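Long-range contacts in YlmD (Geobacillus stearothermophilus, PDB 6T1B), which cleaves adenosine, inosine and S-methyl-5'-thioadenosine with phosphate to give the free base and a ribose 1-phosphate, and also deaminates adenosine, using a catalytic zinc: residues A18-A22 against I172-I176; L71-C76 against D92-Q98; G82-V88 against V107-D113; G137-L141 against A266-R270; T149-G155 against A222-L227. All blocks are in the same frame, centred on the assembly; numbering follows the deposited sequence.

Contact 1 of 5, residues A18-A22 against I172-I176; sequences APPFA and IYVAI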
# COMPACT_ATOMS: atom_id res chain seq x y z
N ALA A 18 9.43 0.69 -11.33
CA ALA A 18 9.55 2.08 -11.72
C ALA A 18 10.98 2.55 -11.44
O ALA A 18 11.50 2.31 -10.34
CB ALA A 18 8.54 2.92 -10.96
N PRO A 19 11.63 3.23 -12.38
CA PRO A 19 13.07 3.56 -12.23
C PRO A 19 13.40 4.27 -10.93
O PRO A 19 14.44 3.96 -10.32
CB PRO A 19 13.36 4.45 -13.45
CG PRO A 19 12.38 4.00 -14.47
CD PRO A 19 11.14 3.60 -13.73
N PRO A 20 12.58 5.21 -10.46
CA PRO A 20 12.93 5.91 -9.22
C PRO A 20 13.01 5.01 -7.99
O PRO A 20 13.57 5.42 -6.97
CB PRO A 20 11.84 6.98 -9.06
CG PRO A 20 11.22 7.11 -10.42
CD PRO A 20 11.34 5.75 -11.06
N PHE A 21 12.47 3.79 -8.04
CA PHE A 21 12.48 2.87 -6.92
C PHE A 21 13.63 1.88 -7.01
O PHE A 21 13.73 0.96 -6.19
CB PHE A 21 11.11 2.18 -6.80
CG PHE A 21 10.00 3.10 -6.38
CD1 PHE A 21 9.32 3.88 -7.29
CD2 PHE A 21 9.65 3.18 -5.05
CE1 PHE A 21 8.32 4.74 -6.88
CE2 PHE A 21 8.65 4.03 -4.64
CZ PHE A 21 7.98 4.80 -5.56
N ALA A 22 14.52 2.06 -7.98
CA ALA A 22 15.60 1.10 -8.20
C ALA A 22 16.55 1.03 -7.00
O ALA A 22 17.20 -0.01 -6.81
CB ALA A 22 16.38 1.47 -9.46
N ILE A 172 9.63 14.07 -5.15
CA ILE A 172 8.94 12.85 -4.75
C ILE A 172 8.51 12.08 -5.98
O ILE A 172 8.10 12.66 -6.99
CB ILE A 172 7.73 13.19 -3.86
CG1 ILE A 172 8.22 13.95 -2.63
CG2 ILE A 172 6.94 11.94 -3.50
CD1 ILE A 172 7.09 14.41 -1.71
N TYR A 173 8.59 10.76 -5.88
CA TYR A 173 8.11 9.83 -6.89
C TYR A 173 7.20 8.84 -6.19
O TYR A 173 7.40 8.49 -5.02
CB TYR A 173 9.26 9.09 -7.57
CG TYR A 173 10.25 10.00 -8.25
CD1 TYR A 173 10.22 10.19 -9.63
CD2 TYR A 173 11.23 10.65 -7.53
CE1 TYR A 173 11.12 11.02 -10.26
CE2 TYR A 173 12.14 11.48 -8.16
CZ TYR A 173 12.09 11.66 -9.51
OH TYR A 173 13.02 12.48 -10.11
N VAL A 174 6.16 8.41 -6.90
CA VAL A 174 5.11 7.58 -6.32
C VAL A 174 4.82 6.40 -7.23
O VAL A 174 4.76 6.56 -8.45
CB VAL A 174 3.82 8.40 -6.09
CG1 VAL A 174 2.70 7.46 -5.70
CG2 VAL A 174 4.05 9.49 -5.05
N ALA A 175 4.61 5.23 -6.64
CA ALA A 175 4.03 4.11 -7.37
C ALA A 175 2.73 3.76 -6.68
O ALA A 175 2.69 3.59 -5.45
CB ALA A 175 4.96 2.91 -7.39
N ILE A 176 1.65 3.67 -7.45
CA ILE A 176 0.35 3.22 -6.95
C ILE A 176 0.24 1.77 -7.39
O ILE A 176 0.31 1.48 -8.59
CB ILE A 176 -0.77 4.10 -7.51
CG1 ILE A 176 -0.68 5.49 -6.89
CG2 ILE A 176 -2.13 3.48 -7.27
CD1 ILE A 176 -1.51 6.53 -7.58

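Contact 2 of 5, residues L71-C76 against D92-Q98; sequences LERWVC and DRGNGAQ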
# COMPACT_ATOMS: atom_id res chain seq x y z
N LEU A 71 12.94 -10.26 9.29
CA LEU A 71 11.67 -9.87 9.88
C LEU A 71 11.86 -8.95 11.07
O LEU A 71 11.01 -8.07 11.30
CB LEU A 71 10.93 -11.16 10.29
CG LEU A 71 9.52 -10.97 10.86
CD1 LEU A 71 8.59 -10.16 10.00
CD2 LEU A 71 8.91 -12.36 11.10
N GLU A 72 12.95 -9.11 11.81
CA GLU A 72 13.25 -8.23 12.95
C GLU A 72 13.43 -6.77 12.55
O GLU A 72 13.47 -5.89 13.42
CB GLU A 72 14.54 -8.72 13.63
CG GLU A 72 14.42 -10.06 14.34
CD GLU A 72 14.30 -11.25 13.39
OE1 GLU A 72 14.80 -11.17 12.25
OE2 GLU A 72 13.70 -12.27 13.78
N ARG A 73 13.60 -6.49 11.26
CA ARG A 73 13.81 -5.13 10.78
C ARG A 73 12.58 -4.50 10.14
O ARG A 73 12.66 -3.39 9.60
CB ARG A 73 15.00 -5.09 9.81
CG ARG A 73 16.33 -5.38 10.50
CD ARG A 73 17.46 -5.53 9.52
NE ARG A 73 18.55 -6.30 10.10
CZ ARG A 73 19.63 -6.69 9.43
NH1 ARG A 73 19.76 -6.38 8.15
NH2 ARG A 73 20.56 -7.40 10.05
N TRP A 74 11.43 -5.17 10.20
CA TRP A 74 10.22 -4.63 9.60
C TRP A 74 9.51 -3.73 10.61
O TRP A 74 9.63 -3.93 11.83
CB TRP A 74 9.25 -5.73 9.20
CG TRP A 74 9.73 -6.74 8.23
CD1 TRP A 74 11.00 -6.97 7.78
CD2 TRP A 74 8.89 -7.70 7.60
NE1 TRP A 74 10.99 -8.04 6.88
CE2 TRP A 74 9.70 -8.50 6.77
CE3 TRP A 74 7.51 -7.96 7.64
CZ2 TRP A 74 9.17 -9.54 6.01
CZ3 TRP A 74 7.01 -9.01 6.91
CH2 TRP A 74 7.83 -9.77 6.10
N VAL A 75 8.71 -2.78 10.10
CA VAL A 75 7.82 -1.96 10.92
C VAL A 75 6.44 -2.00 10.29
O VAL A 75 6.30 -1.72 9.10
CB VAL A 75 8.30 -0.51 11.02
CG1 VAL A 75 7.37 0.26 11.94
CG2 VAL A 75 9.72 -0.43 11.52
N CYS A 76 5.43 -2.34 11.09
CA CYS A 76 4.05 -2.45 10.68
C CYS A 76 3.21 -1.47 11.49
O CYS A 76 3.62 -0.99 12.57
CB CYS A 76 3.54 -3.88 10.94
SG CYS A 76 4.43 -5.15 9.99
N ASP A 92 12.02 1.57 15.97
CA ASP A 92 10.70 0.99 15.81
C ASP A 92 10.75 -0.39 15.18
O ASP A 92 9.70 -1.02 15.02
CB ASP A 92 9.81 1.92 14.99
CG ASP A 92 9.70 3.29 15.61
OD1 ASP A 92 10.13 4.28 14.99
OD2 ASP A 92 9.23 3.38 16.77
N ARG A 93 11.94 -0.90 14.85
CA ARG A 93 12.03 -2.18 14.18
C ARG A 93 11.40 -3.26 15.04
O ARG A 93 11.59 -3.30 16.26
CB ARG A 93 13.47 -2.58 13.92
CG ARG A 93 14.18 -1.75 12.87
CD ARG A 93 15.66 -1.84 13.15
NE ARG A 93 16.45 -2.02 11.95
CZ ARG A 93 17.75 -2.24 11.96
NH1 ARG A 93 18.39 -2.39 10.81
NH2 ARG A 93 18.39 -2.33 13.12
N GLY A 94 10.68 -4.16 14.37
CA GLY A 94 9.96 -5.22 15.03
C GLY A 94 8.54 -4.90 15.43
O GLY A 94 7.78 -5.83 15.72
N ASN A 95 8.14 -3.63 15.43
CA ASN A 95 6.79 -3.28 15.88
C ASN A 95 5.77 -3.86 14.91
O ASN A 95 5.76 -3.53 13.72
CB ASN A 95 6.63 -1.76 15.94
CG ASN A 95 7.37 -1.15 17.10
OD1 ASN A 95 8.00 -1.83 17.90
ND2 ASN A 95 7.28 0.18 17.19
N GLY A 96 4.94 -4.76 15.41
CA GLY A 96 3.94 -5.41 14.61
C GLY A 96 4.46 -6.47 13.67
O GLY A 96 3.69 -6.99 12.85
N ALA A 97 5.73 -6.82 13.76
CA ALA A 97 6.30 -7.76 12.79
C ALA A 97 5.85 -9.19 13.04
O ALA A 97 5.57 -9.94 12.10
CB ALA A 97 7.82 -7.66 12.80
N GLN A 98 5.78 -9.59 14.30
CA GLN A 98 5.33 -10.91 14.68
C GLN A 98 4.15 -10.89 15.64
O GLN A 98 3.60 -11.96 15.93
CB GLN A 98 6.48 -11.69 15.34
CG GLN A 98 7.66 -11.85 14.41
CD GLN A 98 8.79 -12.63 15.01
OE1 GLN A 98 8.58 -13.72 15.55
NE2 GLN A 98 10.00 -12.08 14.94
O HOH W 1 10.43 -9.32 14.32

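Contact 3 of 5, residues G82-V88 against V107-D113; sequences GADIQKV and VDGLYTD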
# COMPACT_ATOMS: atom_id res chain seq x y z
N GLY A 82 -7.87 5.13 8.59
CA GLY A 82 -7.80 6.56 8.68
C GLY A 82 -6.73 7.13 7.76
O GLY A 82 -6.23 6.47 6.84
N ALA A 83 -6.36 8.38 8.04
CA ALA A 83 -5.41 9.09 7.20
C ALA A 83 -4.18 9.54 7.97
O ALA A 83 -3.46 10.44 7.51
CB ALA A 83 -6.09 10.27 6.51
N ASP A 84 -3.88 8.93 9.11
CA ASP A 84 -2.73 9.32 9.92
C ASP A 84 -1.48 8.54 9.49
O ASP A 84 -1.57 7.42 8.98
CB ASP A 84 -3.05 9.12 11.40
CG ASP A 84 -4.00 10.18 11.94
OD1 ASP A 84 -3.74 11.40 11.73
OD2 ASP A 84 -5.00 9.82 12.58
N ILE A 85 -0.33 9.18 9.67
CA ILE A 85 0.95 8.68 9.19
C ILE A 85 1.98 8.91 10.28
O ILE A 85 1.94 9.94 10.96
CB ILE A 85 1.38 9.44 7.92
CG1 ILE A 85 0.43 9.16 6.76
CG2 ILE A 85 2.81 9.11 7.55
CD1 ILE A 85 0.62 10.11 5.59
N GLN A 86 2.90 7.97 10.45
CA GLN A 86 3.95 8.07 11.47
C GLN A 86 5.33 7.92 10.83
O GLN A 86 5.55 6.99 10.05
CB GLN A 86 3.79 6.95 12.51
CG GLN A 86 4.57 7.17 13.78
CD GLN A 86 3.78 8.00 14.77
OE1 GLN A 86 2.87 7.50 15.43
NE2 GLN A 86 4.10 9.27 14.86
N LYS A 87 6.24 8.81 11.18
CA LYS A 87 7.65 8.64 10.85
C LYS A 87 8.24 7.61 11.79
O LYS A 87 8.03 7.68 13.02
CB LYS A 87 8.39 9.96 11.03
CG LYS A 87 9.88 9.86 10.78
CD LYS A 87 10.54 11.21 10.88
CE LYS A 87 12.04 11.16 10.58
NZ LYS A 87 12.62 12.52 10.41
N VAL A 88 8.97 6.64 11.24
CA VAL A 88 9.61 5.61 12.05
C VAL A 88 11.10 5.53 11.77
O VAL A 88 11.60 6.01 10.75
CB VAL A 88 8.96 4.23 11.84
CG1 VAL A 88 7.51 4.28 12.31
CG2 VAL A 88 9.03 3.82 10.36
N VAL A 107 -2.45 4.37 12.85
CA VAL A 107 -2.01 4.98 11.61
C VAL A 107 -2.14 4.00 10.45
O VAL A 107 -2.15 2.78 10.63
CB VAL A 107 -0.58 5.57 11.67
CG1 VAL A 107 -0.38 6.47 12.87
CG2 VAL A 107 0.46 4.49 11.65
N ASP A 108 -2.18 4.57 9.25
CA ASP A 108 -2.33 3.86 8.00
C ASP A 108 -1.20 4.15 7.03
O ASP A 108 -1.24 3.67 5.89
CB ASP A 108 -3.70 4.18 7.37
CG ASP A 108 -4.81 3.47 8.10
OD1 ASP A 108 -5.20 3.97 9.18
OD2 ASP A 108 -5.19 2.38 7.59
N GLY A 109 -0.20 4.89 7.44
CA GLY A 109 0.97 5.05 6.61
C GLY A 109 2.19 5.26 7.49
O GLY A 109 2.09 5.69 8.64
N LEU A 110 3.35 4.98 6.90
CA LEU A 110 4.61 5.08 7.60
C LEU A 110 5.63 5.68 6.64
O LEU A 110 5.51 5.51 5.42
CB LEU A 110 5.16 3.71 8.01
CG LEU A 110 4.30 2.91 8.97
CD1 LEU A 110 4.85 1.50 9.13
CD2 LEU A 110 4.16 3.62 10.29
N TYR A 111 6.64 6.35 7.19
CA TYR A 111 7.77 6.71 6.35
C TYR A 111 9.04 6.69 7.18
O TYR A 111 9.00 6.76 8.40
CB TYR A 111 7.62 8.06 5.66
CG TYR A 111 7.66 9.31 6.50
CD1 TYR A 111 8.85 10.00 6.69
CD2 TYR A 111 6.50 9.84 7.04
CE1 TYR A 111 8.88 11.18 7.41
CE2 TYR A 111 6.54 11.01 7.76
CZ TYR A 111 7.71 11.67 7.94
OH TYR A 111 7.71 12.85 8.66
N THR A 112 10.19 6.61 6.50
CA THR A 112 11.47 6.65 7.18
C THR A 112 12.53 7.22 6.25
O THR A 112 12.47 7.04 5.03
CB THR A 112 11.88 5.26 7.68
OG1 THR A 112 13.07 5.33 8.47
CG2 THR A 112 12.13 4.31 6.51
N ASP A 113 13.51 7.87 6.85
CA ASP A 113 14.68 8.31 6.11
C ASP A 113 15.92 7.49 6.45
O ASP A 113 17.03 7.83 6.04
CB ASP A 113 14.92 9.82 6.25
CG ASP A 113 15.29 10.24 7.65
OD1 ASP A 113 15.39 9.37 8.52
OD2 ASP A 113 15.47 11.45 7.88
O HOH W 2 -4.80 6.43 10.28
O HOH W 3 13.00 8.25 9.69

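Contact 4 of 5, residues G137-L141 against A266-R270; sequences GLVGL and AFIGR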
# COMPACT_ATOMS: atom_id res chain seq x y z
N GLY A 137 16.85 9.99 0.49
CA GLY A 137 16.81 8.75 1.23
C GLY A 137 15.52 8.52 2.00
O GLY A 137 15.53 7.78 2.99
N LEU A 138 14.39 9.07 1.54
CA LEU A 138 13.10 8.86 2.16
C LEU A 138 12.33 7.80 1.40
O LEU A 138 12.33 7.80 0.15
CB LEU A 138 12.25 10.13 2.15
CG LEU A 138 12.50 11.10 3.30
CD1 LEU A 138 12.08 12.51 2.96
CD2 LEU A 138 11.75 10.58 4.52
N VAL A 139 11.68 6.92 2.14
CA VAL A 139 10.70 6.01 1.56
C VAL A 139 9.45 6.10 2.42
O VAL A 139 9.53 6.33 3.64
CB VAL A 139 11.19 4.55 1.45
CG1 VAL A 139 12.36 4.44 0.49
CG2 VAL A 139 11.53 3.97 2.84
N GLY A 140 8.29 5.86 1.80
CA GLY A 140 7.04 5.87 2.53
C GLY A 140 6.08 4.88 1.92
O GLY A 140 6.21 4.49 0.76
N LEU A 141 5.08 4.52 2.73
CA LEU A 141 4.07 3.58 2.26
C LEU A 141 2.78 3.89 2.98
O LEU A 141 2.74 4.00 4.22
CB LEU A 141 4.53 2.14 2.56
CG LEU A 141 3.62 1.00 2.11
CD1 LEU A 141 3.28 1.04 0.65
CD2 LEU A 141 4.32 -0.33 2.48
N ALA A 266 2.61 -5.19 1.11
CA ALA A 266 3.37 -4.18 0.39
C ALA A 266 4.53 -3.77 1.28
O ALA A 266 4.38 -3.65 2.51
CB ALA A 266 2.51 -2.95 0.11
N PHE A 267 5.69 -3.56 0.67
CA PHE A 267 6.86 -3.27 1.48
C PHE A 267 7.77 -2.31 0.73
O PHE A 267 7.80 -2.29 -0.50
CB PHE A 267 7.62 -4.55 1.86
CG PHE A 267 7.93 -5.43 0.68
CD1 PHE A 267 9.09 -5.27 -0.06
CD2 PHE A 267 7.04 -6.43 0.30
CE1 PHE A 267 9.36 -6.09 -1.14
CE2 PHE A 267 7.32 -7.24 -0.78
CZ PHE A 267 8.46 -7.05 -1.51
N ILE A 268 8.46 -1.48 1.50
CA ILE A 268 9.52 -0.65 0.94
C ILE A 268 10.56 -0.37 2.02
O ILE A 268 10.23 -0.07 3.18
CB ILE A 268 8.95 0.64 0.31
CG1 ILE A 268 10.04 1.44 -0.42
CG2 ILE A 268 8.28 1.54 1.36
CD1 ILE A 268 9.48 2.55 -1.32
N GLY A 269 11.83 -0.41 1.62
CA GLY A 269 12.93 -0.11 2.52
C GLY A 269 14.21 0.01 1.72
O GLY A 269 14.24 -0.31 0.53
N ARG A 270 15.25 0.47 2.38
CA ARG A 270 16.58 0.55 1.79
C ARG A 270 17.53 -0.33 2.56
O ARG A 270 17.48 -0.38 3.79
CB ARG A 270 17.05 2.00 1.75
CG ARG A 270 16.23 2.82 0.80
CD ARG A 270 16.76 4.22 0.60
NE ARG A 270 16.81 4.97 1.85
CZ ARG A 270 17.93 5.29 2.50
NH1 ARG A 270 19.11 4.91 2.02
NH2 ARG A 270 17.88 5.99 3.62
O HOH W 4 14.70 5.10 3.84

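Contact 5 of 5, residues T149-G155 against A222-L227; sequences TAGGIAG and ANRLQL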
# COMPACT_ATOMS: atom_id res chain seq x y z
N THR A 149 -8.64 7.58 1.62
CA THR A 149 -8.62 8.50 0.49
C THR A 149 -9.49 9.72 0.78
O THR A 149 -9.08 10.86 0.52
CB THR A 149 -9.10 7.78 -0.77
OG1 THR A 149 -8.26 6.64 -1.02
CG2 THR A 149 -9.01 8.67 -1.99
N ALA A 150 -10.66 9.51 1.37
CA ALA A 150 -11.52 10.64 1.75
C ALA A 150 -10.84 11.51 2.79
O ALA A 150 -11.08 12.73 2.85
CB ALA A 150 -12.86 10.11 2.28
N GLY A 151 -9.98 10.92 3.62
CA GLY A 151 -9.19 11.61 4.61
C GLY A 151 -7.94 12.26 4.08
O GLY A 151 -7.25 12.96 4.83
N GLY A 152 -7.63 12.05 2.80
CA GLY A 152 -6.48 12.69 2.20
C GLY A 152 -5.14 12.10 2.58
O GLY A 152 -4.14 12.83 2.65
N ILE A 153 -5.06 10.79 2.80
CA ILE A 153 -3.80 10.23 3.28
C ILE A 153 -2.66 10.46 2.29
O ILE A 153 -1.52 10.70 2.69
CB ILE A 153 -3.97 8.74 3.66
CG1 ILE A 153 -2.77 8.29 4.47
CG2 ILE A 153 -4.21 7.86 2.44
CD1 ILE A 153 -2.87 6.90 5.04
N ALA A 154 -2.95 10.37 0.99
CA ALA A 154 -1.88 10.51 0.01
C ALA A 154 -1.26 11.90 0.09
O ALA A 154 -0.03 12.06 0.11
CB ALA A 154 -2.43 10.26 -1.39
N GLY A 155 -2.09 12.94 0.10
CA GLY A 155 -1.57 14.29 0.21
C GLY A 155 -0.96 14.58 1.57
O GLY A 155 -0.08 15.44 1.70
N ALA A 222 -8.25 8.28 -8.01
CA ALA A 222 -8.55 9.26 -6.98
C ALA A 222 -7.28 9.67 -6.23
O ALA A 222 -7.06 10.86 -5.97
CB ALA A 222 -9.58 8.70 -6.00
N ASN A 223 -6.45 8.70 -5.90
CA ASN A 223 -5.21 9.00 -5.19
C ASN A 223 -4.21 9.71 -6.10
O ASN A 223 -3.55 10.65 -5.67
CB ASN A 223 -4.66 7.72 -4.58
CG ASN A 223 -5.33 7.42 -3.28
OD1 ASN A 223 -5.03 8.06 -2.28
ND2 ASN A 223 -6.31 6.52 -3.30
N ARG A 224 -4.15 9.33 -7.38
CA ARG A 224 -3.30 10.05 -8.31
C ARG A 224 -3.69 11.51 -8.38
O ARG A 224 -2.83 12.40 -8.35
CB ARG A 224 -3.37 9.41 -9.70
CG ARG A 224 -2.57 10.14 -10.76
CD ARG A 224 -2.60 9.40 -12.10
NE ARG A 224 -2.10 10.29 -13.13
CZ ARG A 224 -2.85 11.14 -13.81
NH1 ARG A 224 -4.16 11.23 -13.58
NH2 ARG A 224 -2.30 11.94 -14.71
N LEU A 225 -4.99 11.80 -8.51
CA LEU A 225 -5.44 13.18 -8.62
C LEU A 225 -5.09 13.97 -7.36
O LEU A 225 -4.69 15.14 -7.44
CB LEU A 225 -6.95 13.21 -8.88
CG LEU A 225 -7.39 12.67 -10.25
CD1 LEU A 225 -8.91 12.49 -10.27
CD2 LEU A 225 -6.97 13.59 -11.36
N GLN A 226 -5.21 13.34 -6.19
CA GLN A 226 -4.82 14.01 -4.96
C GLN A 226 -3.33 14.31 -4.94
O GLN A 226 -2.92 15.38 -4.51
CB GLN A 226 -5.19 13.17 -3.74
CG GLN A 226 -6.67 13.20 -3.41
CD GLN A 226 -7.00 12.43 -2.14
OE1 GLN A 226 -6.11 12.06 -1.38
NE2 GLN A 226 -8.29 12.21 -1.89
N LEU A 227 -2.50 13.34 -5.37
CA LEU A 227 -1.06 13.55 -5.38
C LEU A 227 -0.67 14.68 -6.31
O LEU A 227 0.20 15.49 -5.99
CB LEU A 227 -0.34 12.28 -5.79
CG LEU A 227 -0.42 11.18 -4.74
CD1 LEU A 227 -0.11 9.83 -5.36
CD2 LEU A 227 0.53 11.43 -3.58
O HOH W 5 -5.52 9.69 -0.16
O HOH W 6 -4.84 14.40 -0.23

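Contact 1 of 5, residues A18-A22 against I172-I176
Tyr173 and Phe21 reach each other's segments with the same first torsion: CG lies anti to the carbonyl carbon in both, with chi1 -59° in Tyr173 and -69° in Phe21. In Tyr173 this sets one ring face against Pro20, whose CB stands 3.9 Å from the ring centroid in a CH-pi contact. The proline CG leans toward the rim and comes within 3.3 Å of Tyr173 CD1, and the two side chains cross at about a right angle. His236 stacks on the tyrosine ring as well. The 3-10 turn 19-21, in the loop between strands 13-16 and 25-29, thus lies against strand 173-176 of the other six-stranded sheet, joining the two sheets of the fold away from either zinc. A serine in place of Tyr173 would probably leave Pro20 without its aromatic platform and His236 without its stacking partner. From the next residue, the far end of the Phe21 ring meets the strand backbone: CZ is 3.6 Å from Ala175 N, and Val174 C lies at the ring edge. Phe21 CE1 also packs on Ala175 CB at 3.9 Å, while Tyr130 and Val132 of strand 127-133 touch the same phenylalanine.

Contact 2 of 5, residues L71-C76 against D92-Q98
Gly94 N donates to Trp74 O at 2.8 Å. A second backbone bond, from Cys76 N to Asn95 O at 2.9 Å, fastens the other end of the short strand 74-75. Both partners in the loop belong to a type II turn from Asp92 to Asn95. Gly94 sits at its third position with positive phi (91°), where a side chain would collide with the carbonyl oxygen of Arg93. The loop runs along the side of strand 74-75, the outermost strand of its mixed sheet, and carries Gly96 to Cys76, whose side chain is about 6 Å from the bound inosine. Ala97 points its methyl into the angle between Leu71 and Trp74, with CB 3.8 Å from Leu71 CD1. The other leucine methyl, CD2, rests on Gln98 CG at 3.6 Å; in Leu71 chi1 -177° carries CG toward the loop, and the turn at chi2 then sends CD1 to Ala97 and CD2 to Gln98. Beyond them a water accepts from Gln98 NE2 and gives a weak bond to Leu71 O. At the outer end Arg73 and Arg93 run side by side in the same direction, their guanidinium planes 25° apart. The aliphatic Arg73 CG lies over one face of the Arg93 guanidinium, while Arg93 NH1 is hydrogen-bonded to Gly116 O. Val75 puts CG2 3.5 Å from Asp92 O.

Contact 3 of 5, residues G82-V88 against V107-D113
Tyr111 has Lys87 over one face of its ring and Ile85 at its edge: Lys87 CB stands 3.9 Å from the centroid in a CH-pi contact, and Ile85 CG2 lies in the ring plane, 3.8 Å from Tyr111 CD2. All three side chains are on one face of a parallel strand pair, 85-87 beside 109-112, at the border of a mixed sheet. Tyr111 takes the rotamer with CG between the backbone N and the carbonyl carbon (chi1 69°), which swings the ring back over the neighbouring strand. Its hydroxyl bonds to Glu165, which also forms a salt bridge with Lys87; a longer pairing joins Lys87 NZ to Asp113 OD2. The strands themselves are tied by Gln86 N to Gly109 O, Tyr111 N to Gln86 O and Val88 N to Tyr111 O, the last of these nearly straight (169° at the hydrogen). Leu110, on the reverse face, brings CD2 to 4.0 Å from Val88 CG1. Upstream, Asp84 O receives Asp108 N and, weakly, Gly109 N. Asp108 is a second-shell residue of the catalytic zinc: its OD2 bonds to ND1 of the zinc ligand His143 and to His81 N, which probably helps to orient both. Its other oxygen, OD1, takes Gly82 N at 3.0 Å from above the carboxylate plane and a water that also bonds to Asp84 N. At the far end Thr112 OG1 donates to Val88 O at 2.8 Å.

Contact 4 of 5, residues G137-L141 against A266-R270
Two sheets meet face to face here, strand 138-144 of one packing over strand 264-269 of the other, so that Val139, Leu141, Ala266 and Ile268 make part of the hydrophobic layer between them. The short segments 138-141 and 266-269 run nearly antiparallel at 168° and their axes come within 6.8 Å. Ile268 touches both Val139 and Leu141. Its CG1 branch, anti to the backbone N (chi1 -173°), runs alongside Val139, the two side chains pointing opposite ways, with CG1 3.8 Å from Val139 CB, and CG2 turns to Leu141 CB at 4.0 Å. Gly140, between them, adds only its carbonyl oxygen, which also touches CG2. An alanine at Ile268 is likely to open a gap beneath Val139 and Leu141, since both branches that reach them would be gone. Phe21 packs on this isoleucine too, and Leu119 and Ala26 flank it within its own sheet. Further along, Leu141 CD2 rests on the backbone of Ala266, 3.3 Å from its O. At the opposite end Gly137, with positive phi in a G1 beta bulge, lays its CA over one face of the Arg270 guanidinium. Arg270 bends at chi3 to bring the group round, and both NE and NH2 make weak bonds to Gly137 O, the shorter being 3.0 Å from NH2; a water donates to the same oxygen and accepts from NE.

Contact 5 of 5, residues T149-G155 against A222-L227
Helix 146-150 ends in a Schellman motif at Gly152, whose positive phi (75°) turns the chain straight into helix 153-163 with the same glycine as its N-cap, and helix 219-229 lies alongside the junction. Thr149 and Gln226 join most directly across it: Gln226 NE2 donates to Thr149 O at 2.9 Å in an essentially straight bond, 179° at the hydrogen. The oxygen lies in the plane of the glutamine amide, yet NE2 stands above the plane of the threonine carbonyl, while Gly152 N reaches that oxygen from the opposite face. Gln226 runs extended beyond CG, which carries its amide to the end of helix 146-150. One turn back, Asn223 ND2 donates to Thr149 OG1 at 3.0 Å, and it also bonds to Leu219 O in its own helix; OG1 in turn bonds to Gly145 O. Thr149 CG2 lies against Gln226 NE2 at 3.6 Å, and also touches Asn223 ND2 and Ala222 CB. A water knits the amide oxygens to the start of the next helix: it accepts from Ala154 N and donates to Asn223 OD1 and Gln226 OE1, 2.7 Å from each. A second water links Gln226 OE1 to Gly155 N, weakly at the latter. Ala154 CB packs on Leu227 CD2 at 3.9 Å. The arrangement is a helix-helix junction in which one amide binds a carbonyl of the Schellman turn and the waters take up N-H groups at the start of the next helix; the Thr149 side chain is about 8 Å from that of Cys126, a ligand of the catalytic zinc.

In the fold
Contacts 3 and 4 share a sheet: Leu110 O and Thr112 N bond to Leu141 N and Val139 O, so strand 109-112 passes the pairing of contact 3 on to the sheet-sheet packing of contact 4. Contact 1 adjoins that packing through Phe21 CE2, 3.7 Å from Ile268 CD1. Contact 5 meets contact 1 where Val174 packs on Leu227, and contact 3 where Ile153 touches Asp108. Contact 2 joins contact 3 through Val75, which packs on Val88 and Leu110. Contacts 2 and 3 come nearest the active site: the side chains of Cys76 and Asp108 are each about 6 Å from inosine, and that of Asp108 about 6 Å from a zinc, whereas contact 1 is remote.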